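Local coordinates for protein lactococcal phage P2 ORF15 (Lactococcus phage p2, PDB 2WZP) that probably forms part of the phage baseplate as the distal tail (Dit) protein, linking the tail tube to the host-adhesion apparatus, at residues M[122-125]-M[130-133]; M[34-37]-M[43-46]. All coordinates share one frame; numbering follows the deposited sequence.

Interaction 1: M[122-125]-M[130-133]; sequences LEYQ and QVYA
Tyr124 and Val131 face each other as a hydrogen-bonded pair of this antiparallel hairpin. Tyr124 N donates to Val131 O at 2.8 Å, nearly straight at 173°, and Val131 N returns a bond to Tyr124 O. Leu122 and Ala133 make the second hydrogen-bonded pair, with Leu122 N 2.8 Å from Ala133 O. Between these pairs Tyr132 CA makes a CA-H...O contact with Leu122 O.

The polar side-chain contacts lie on the face of Glu123, Gln125, Gln130 and Tyr132. Gln130 NE2 reaches Glu123 OE2 at 3.0 Å, within its own amide plane but from above the carboxylate plane. The other oxygen, OE1, accepts a bond from a water that also meets Tyr132 OH at the ring edge, and Glu123 OE1 is also hydrogen-bonded to His36 NE2. The amides of Gln125 and Gln130 stack almost parallel, 10° apart, with Gln125 NE2 3.7 Å from Gln130 CD.

With CG anti to the backbone N (chi1 179°) and the chain extended beyond it, Glu123 runs beside the Tyr132 ring, Glu123 CG 3.6 Å from Tyr132 CE1. On the opposite face Val131 CG2 lies 4.1 Å from Tyr124 CD2; the Tyr124 hydroxyl bonds Lys142 of a second subunit.

The Glu123 carboxylate is therefore held through both oxygens, which should fix its rotation and, with a histidine beside it, probably favours the ionised form.

Interaction 2: M[34-37]-M[43-46]; sequences KIHT and DDKV
Val46 lies alongside His36, the two side chains pointing the same way from a non-hydrogen-bonded antiparallel pair whose CA atoms are 4.7 Å apart. Val46 CG1 sits over one face of the His36 ring, 4.2 Å from its centroid and displaced toward the rim, a CH-pi contact. The other methyl, Val46 CG2, comes within 3.6 Å of His36 ND1. Because CG1 is anti to the Val46 backbone N (chi1 -170°), this methyl also reaches the aliphatic part of Lys34, Val46 CG1 meeting Lys34 CD at 3.9 Å.

Asp44 approaches the His36 ring from its edge. His36 ND1 donates to Asp44 OD2 at 2.9 Å, meeting the syn lone pair of that oxygen in a nearly straight bond, and ring and carboxylate planes are only 24° apart. Asp44 OD1 takes a bond from the backbone N of Asn38, while the far ring nitrogen of His36 turns to Glu123, where this contact joins the neighbouring strand. With a carboxylate on each ring nitrogen, the imidazole is fixed in rotation and may well be doubly protonated.

Here strand 32-36 gives way to the loop of a beta hairpin, whose return strand, 46-48, is the outermost of the sheet within this chain. Thr37, just past the strand's end, continues the pairing: Thr37 N donates to Lys45 O at 3.0 Å. Its hydroxyl takes the place of a backbone acceptor. A chi1 of 58° sets OG1 between the backbone N and the carbonyl carbon, facing the returning chain, where Thr37 OG1 accepts from Lys45 N at 2.9 Å. A water spans OG1 and Asp43 O. Lys45 passes its CB beside the threonine and then extends away to a salt bridge with Asp113, on helix 100-115.

Both contacts belong to the same antiparallel sheet, in which strands 32-36 and 120-125 are neighbours. Interaction 1 is largely buried and joins two strands by regular backbone pairing. Interaction 2, nearer the surface, lies at the sheet margin where strand 32-36 ends and the chain turns into loop, so side chains do much of the bonding there. The two meet directly at Glu123 and His36, and Glu123 N lies 2.9 Å from Lys34 O. A polar chain thus runs from Asp44 through that junction to Gln130, while Leu122 and Ile35 pack together through their CD1 methyls. Of the two, interaction 1 alone also touches a second subunit.

Interaction 1: M[122-125]-M[130-133]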
ATOM      1  N   LEU M 122      -5.792 -31.773  20.122  1.00 27.85           N
ATOM      2  CA  LEU M 122      -4.706 -31.721  19.155  1.00 27.34           C
ATOM      3  C   LEU M 122      -3.470 -32.425  19.751  1.00 31.86           C
ATOM      4  O   LEU M 122      -3.058 -32.135  20.876  1.00 30.89           O
ATOM      5  CB  LEU M 122      -4.377 -30.260  18.776  1.00 26.91           C
ATOM      6  CG  LEU M 122      -3.160 -30.014  17.871  1.00 29.78           C
ATOM      7  CD1 LEU M 122      -3.499 -30.304  16.407  1.00 29.04           C
ATOM      8  CD2 LEU M 122      -2.679 -28.595  18.035  1.00 30.82           C
ATOM      9  N   GLU M 123      -2.918 -33.368  19.002  1.00 29.67           N
ATOM     10  CA  GLU M 123      -1.688 -34.063  19.354  1.00 29.25           C
ATOM     11  C   GLU M 123      -0.561 -33.359  18.582  1.00 32.21           C
ATOM     12  O   GLU M 123      -0.684 -33.113  17.393  1.00 31.66           O
ATOM     13  CB  GLU M 123      -1.789 -35.538  18.982  1.00 30.38           C
ATOM     14  CG  GLU M 123      -0.543 -36.328  19.298  1.00 35.56           C
ATOM     15  CD  GLU M 123      -0.623 -37.793  18.926  1.00 52.56           C
ATOM     16  OE1 GLU M 123      -1.728 -38.380  19.001  1.00 41.62           O
ATOM     17  OE2 GLU M 123       0.435 -38.358  18.570  1.00 44.30           O
ATOM     18  N   TYR M 124       0.490 -32.978  19.271  1.00 29.97           N
ATOM     19  CA  TYR M 124       1.640 -32.270  18.708  1.00 29.85           C
ATOM     20  C   TYR M 124       2.859 -33.135  19.025  1.00 35.72           C
ATOM     21  O   TYR M 124       3.250 -33.275  20.189  1.00 35.54           O
ATOM     22  CB  TYR M 124       1.743 -30.873  19.350  1.00 29.76           C
ATOM     23  CG  TYR M 124       2.920 -30.002  18.969  1.00 30.67           C
ATOM     24  CD1 TYR M 124       3.508 -30.094  17.709  1.00 32.32           C
ATOM     25  CD2 TYR M 124       3.373 -29.001  19.824  1.00 31.57           C
ATOM     26  CE1 TYR M 124       4.538 -29.233  17.325  1.00 33.29           C
ATOM     27  CE2 TYR M 124       4.375 -28.111  19.438  1.00 32.64           C
ATOM     28  CZ  TYR M 124       4.964 -28.236  18.190  1.00 39.86           C
ATOM     29  OH  TYR M 124       5.947 -27.347  17.821  1.00 37.84           O
ATOM     30  N   GLN M 125       3.387 -33.791  17.988  1.00 32.53           N
ATOM     31  CA  GLN M 125       4.507 -34.709  18.127  1.00 31.79           C
ATOM     32  C   GLN M 125       5.723 -34.324  17.304  1.00 37.99           C
ATOM     33  O   GLN M 125       5.605 -34.032  16.114  1.00 37.49           O
ATOM     34  CB  GLN M 125       4.085 -36.150  17.800  1.00 31.93           C
ATOM     35  CG  GLN M 125       5.146 -37.134  18.238  1.00 41.08           C
ATOM     36  CD  GLN M 125       4.908 -38.535  17.798  1.00 52.84           C
ATOM     37  OE1 GLN M 125       4.259 -38.811  16.780  1.00 50.27           O
ATOM     38  NE2 GLN M 125       5.467 -39.455  18.560  1.00 35.69           N
ATOM     39  N   GLN M 130       5.699 -35.509  22.686  1.00 30.44           N
ATOM     40  CA  GLN M 130       4.382 -35.952  22.221  1.00 28.52           C
ATOM     41  C   GLN M 130       3.375 -35.385  23.230  1.00 32.22           C
ATOM     42  O   GLN M 130       3.121 -35.981  24.272  1.00 32.66           O
ATOM     43  CB  GLN M 130       4.302 -37.456  22.130  1.00 29.15           C
ATOM     44  CG  GLN M 130       3.043 -37.941  21.441  1.00 33.70           C
ATOM     45  CD  GLN M 130       3.001 -39.437  21.346  1.00 49.42           C
ATOM     46  OE1 GLN M 130       3.707 -40.171  22.064  1.00 47.65           O
ATOM     47  NE2 GLN M 130       2.170 -39.919  20.450  1.00 35.85           N
ATOM     48  N   VAL M 131       2.887 -34.179  22.947  1.00 27.92           N
ATOM     49  CA  VAL M 131       1.996 -33.411  23.824  1.00 27.31           C
ATOM     50  C   VAL M 131       0.599 -33.159  23.231  1.00 32.17           C
ATOM     51  O   VAL M 131       0.366 -33.428  22.050  1.00 31.45           O
ATOM     52  CB  VAL M 131       2.652 -32.124  24.367  1.00 29.13           C
ATOM     53  CG1 VAL M 131       3.980 -32.436  25.078  1.00 27.68           C
ATOM     54  CG2 VAL M 131       2.852 -31.120  23.248  1.00 28.83           C
ATOM     55  N   TYR M 132      -0.345 -32.707  24.088  1.00 27.75           N
ATOM     56  CA  TYR M 132      -1.725 -32.512  23.700  1.00 26.43           C
ATOM     57  C   TYR M 132      -2.258 -31.161  24.116  1.00 30.32           C
ATOM     58  O   TYR M 132      -1.763 -30.555  25.067  1.00 29.12           O
ATOM     59  CB  TYR M 132      -2.582 -33.628  24.307  1.00 27.11           C
ATOM     60  CG  TYR M 132      -2.094 -35.011  23.937  1.00 29.07           C
ATOM     61  CD1 TYR M 132      -2.555 -35.650  22.791  1.00 31.05           C
ATOM     62  CD2 TYR M 132      -1.163 -35.686  24.736  1.00 29.14           C
ATOM     63  CE1 TYR M 132      -2.104 -36.921  22.440  1.00 31.17           C
ATOM     64  CE2 TYR M 132      -0.673 -36.939  24.368  1.00 29.18           C
ATOM     65  CZ  TYR M 132      -1.155 -37.557  23.223  1.00 34.97           C
ATOM     66  OH  TYR M 132      -0.739 -38.818  22.851  1.00 34.28           O
ATOM     67  N   ALA M 133      -3.296 -30.700  23.401  1.00 25.83           N
ATOM     68  CA  ALA M 133      -3.997 -29.466  23.712  1.00 23.98           C
ATOM     69  C   ALA M 133      -5.468 -29.707  23.527  1.00 27.52           C
ATOM     70  O   ALA M 133      -5.865 -30.133  22.449  1.00 28.43           O
ATOM     71  CB  ALA M 133      -3.533 -28.323  22.797  1.00 24.26           C
TER
HETATM   72  O   HOH W   1      -1.898 -40.490  20.967  1.00 40.60           O

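Interaction 2: M[34-37]-M[43-46]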
ATOM      1  N   LYS M  34      -2.409 -34.284  14.981  1.00 28.44           N
ATOM      2  CA  LYS M  34      -3.584 -35.153  14.849  1.00 27.61           C
ATOM      3  C   LYS M  34      -4.721 -34.537  15.630  1.00 32.93           C
ATOM      4  O   LYS M  34      -4.476 -33.919  16.661  1.00 33.96           O
ATOM      5  CB  LYS M  34      -3.298 -36.571  15.393  1.00 28.26           C
ATOM      6  CG  LYS M  34      -2.373 -37.381  14.528  1.00 30.53           C
ATOM      7  CD  LYS M  34      -2.015 -38.681  15.181  1.00 41.56           C
ATOM      8  CE  LYS M  34      -1.200 -39.577  14.275  1.00 40.94           C
ATOM      9  NZ  LYS M  34       0.128 -38.995  13.976  1.00 45.49           N
ATOM     10  N   ILE M  35      -5.954 -34.699  15.159  1.00 29.49           N
ATOM     11  CA  ILE M  35      -7.137 -34.230  15.873  1.00 29.62           C
ATOM     12  C   ILE M  35      -7.843 -35.481  16.406  1.00 35.90           C
ATOM     13  O   ILE M  35      -8.158 -36.373  15.624  1.00 36.02           O
ATOM     14  CB  ILE M  35      -8.043 -33.333  14.977  1.00 32.39           C
ATOM     15  CG1 ILE M  35      -7.427 -31.917  14.775  1.00 32.30           C
ATOM     16  CG2 ILE M  35      -9.506 -33.254  15.477  1.00 32.76           C
ATOM     17  CD1 ILE M  35      -7.290 -30.979  16.043  1.00 30.65           C
ATOM     18  N   HIS M  36      -8.017 -35.575  17.740  1.00 32.70           N
ATOM     19  CA  HIS M  36      -8.706 -36.690  18.396  1.00 30.73           C
ATOM     20  C   HIS M  36     -10.064 -36.194  18.828  1.00 33.37           C
ATOM     21  O   HIS M  36     -10.156 -35.108  19.414  1.00 33.47           O
ATOM     22  CB  HIS M  36      -7.942 -37.170  19.635  1.00 30.59           C
ATOM     23  CG  HIS M  36      -6.586 -37.716  19.356  1.00 33.32           C
ATOM     24  ND1 HIS M  36      -6.348 -39.074  19.343  1.00 34.76           N
ATOM     25  CD2 HIS M  36      -5.423 -37.064  19.123  1.00 34.36           C
ATOM     26  CE1 HIS M  36      -5.058 -39.207  19.084  1.00 33.69           C
ATOM     27  NE2 HIS M  36      -4.461 -38.023  18.941  1.00 33.87           N
ATOM     28  N   THR M  37     -11.116 -36.985  18.563  1.00 28.87           N
ATOM     29  CA  THR M  37     -12.482 -36.634  18.981  1.00 28.83           C
ATOM     30  C   THR M  37     -12.733 -37.057  20.438  1.00 33.45           C
ATOM     31  O   THR M  37     -13.638 -36.525  21.085  1.00 32.45           O
ATOM     32  CB  THR M  37     -13.548 -37.182  18.021  1.00 33.73           C
ATOM     33  OG1 THR M  37     -13.419 -38.595  17.938  1.00 31.38           O
ATOM     34  CG2 THR M  37     -13.486 -36.532  16.626  1.00 32.34           C
ATOM     35  N   ASP M  43     -14.104 -44.841  21.654  1.00 31.60           N
ATOM     36  CA  ASP M  43     -14.774 -44.318  20.463  1.00 31.72           C
ATOM     37  C   ASP M  43     -13.974 -43.227  19.728  1.00 35.48           C
ATOM     38  O   ASP M  43     -14.508 -42.584  18.817  1.00 37.10           O
ATOM     39  CB  ASP M  43     -16.182 -43.810  20.841  1.00 34.03           C
ATOM     40  CG  ASP M  43     -16.214 -42.710  21.895  1.00 46.05           C
ATOM     41  OD1 ASP M  43     -17.145 -41.853  21.848  1.00 45.32           O
ATOM     42  OD2 ASP M  43     -15.343 -42.722  22.783  1.00 51.71           O
ATOM     43  N   ASP M  44     -12.704 -43.037  20.110  1.00 30.13           N
ATOM     44  CA  ASP M  44     -11.819 -42.015  19.534  1.00 28.93           C
ATOM     45  C   ASP M  44     -11.664 -42.110  18.004  1.00 34.27           C
ATOM     46  O   ASP M  44     -11.302 -43.177  17.478  1.00 36.13           O
ATOM     47  CB  ASP M  44     -10.440 -42.071  20.216  1.00 28.79           C
ATOM     48  CG  ASP M  44      -9.514 -40.906  19.915  1.00 31.96           C
ATOM     49  OD1 ASP M  44     -10.009 -39.844  19.508  1.00 30.65           O
ATOM     50  OD2 ASP M  44      -8.290 -41.061  20.096  1.00 37.30           O
ATOM     51  N   LYS M  45     -11.962 -41.005  17.299  1.00 28.88           N
ATOM     52  CA  LYS M  45     -11.754 -40.880  15.847  1.00 27.77           C
ATOM     53  C   LYS M  45     -10.566 -39.934  15.669  1.00 29.99           C
ATOM     54  O   LYS M  45     -10.542 -38.855  16.261  1.00 29.72           O
ATOM     55  CB  LYS M  45     -13.001 -40.378  15.106  1.00 29.87           C
ATOM     56  CG  LYS M  45     -12.833 -40.369  13.585  1.00 35.85           C
ATOM     57  CD  LYS M  45     -14.145 -40.117  12.853  1.00 32.26           C
ATOM     58  CE  LYS M  45     -13.931 -39.924  11.360  1.00 37.36           C
ATOM     59  NZ  LYS M  45     -15.200 -39.545  10.648  1.00 44.22           N
ATOM     60  N   VAL M  46      -9.549 -40.382  14.926  1.00 25.46           N
ATOM     61  CA  VAL M  46      -8.310 -39.642  14.720  1.00 24.71           C
ATOM     62  C   VAL M  46      -8.187 -39.173  13.298  1.00 33.48           C
ATOM     63  O   VAL M  46      -8.221 -39.975  12.364  1.00 37.21           O
ATOM     64  CB  VAL M  46      -7.045 -40.437  15.166  1.00 27.53           C
ATOM     65  CG1 VAL M  46      -5.802 -39.544  15.162  1.00 27.22           C
ATOM     66  CG2 VAL M  46      -7.236 -41.085  16.540  1.00 26.51           C
TER
HETATM   67  O   HOH W   2     -15.797 -39.772  18.538  1.00 52.36           O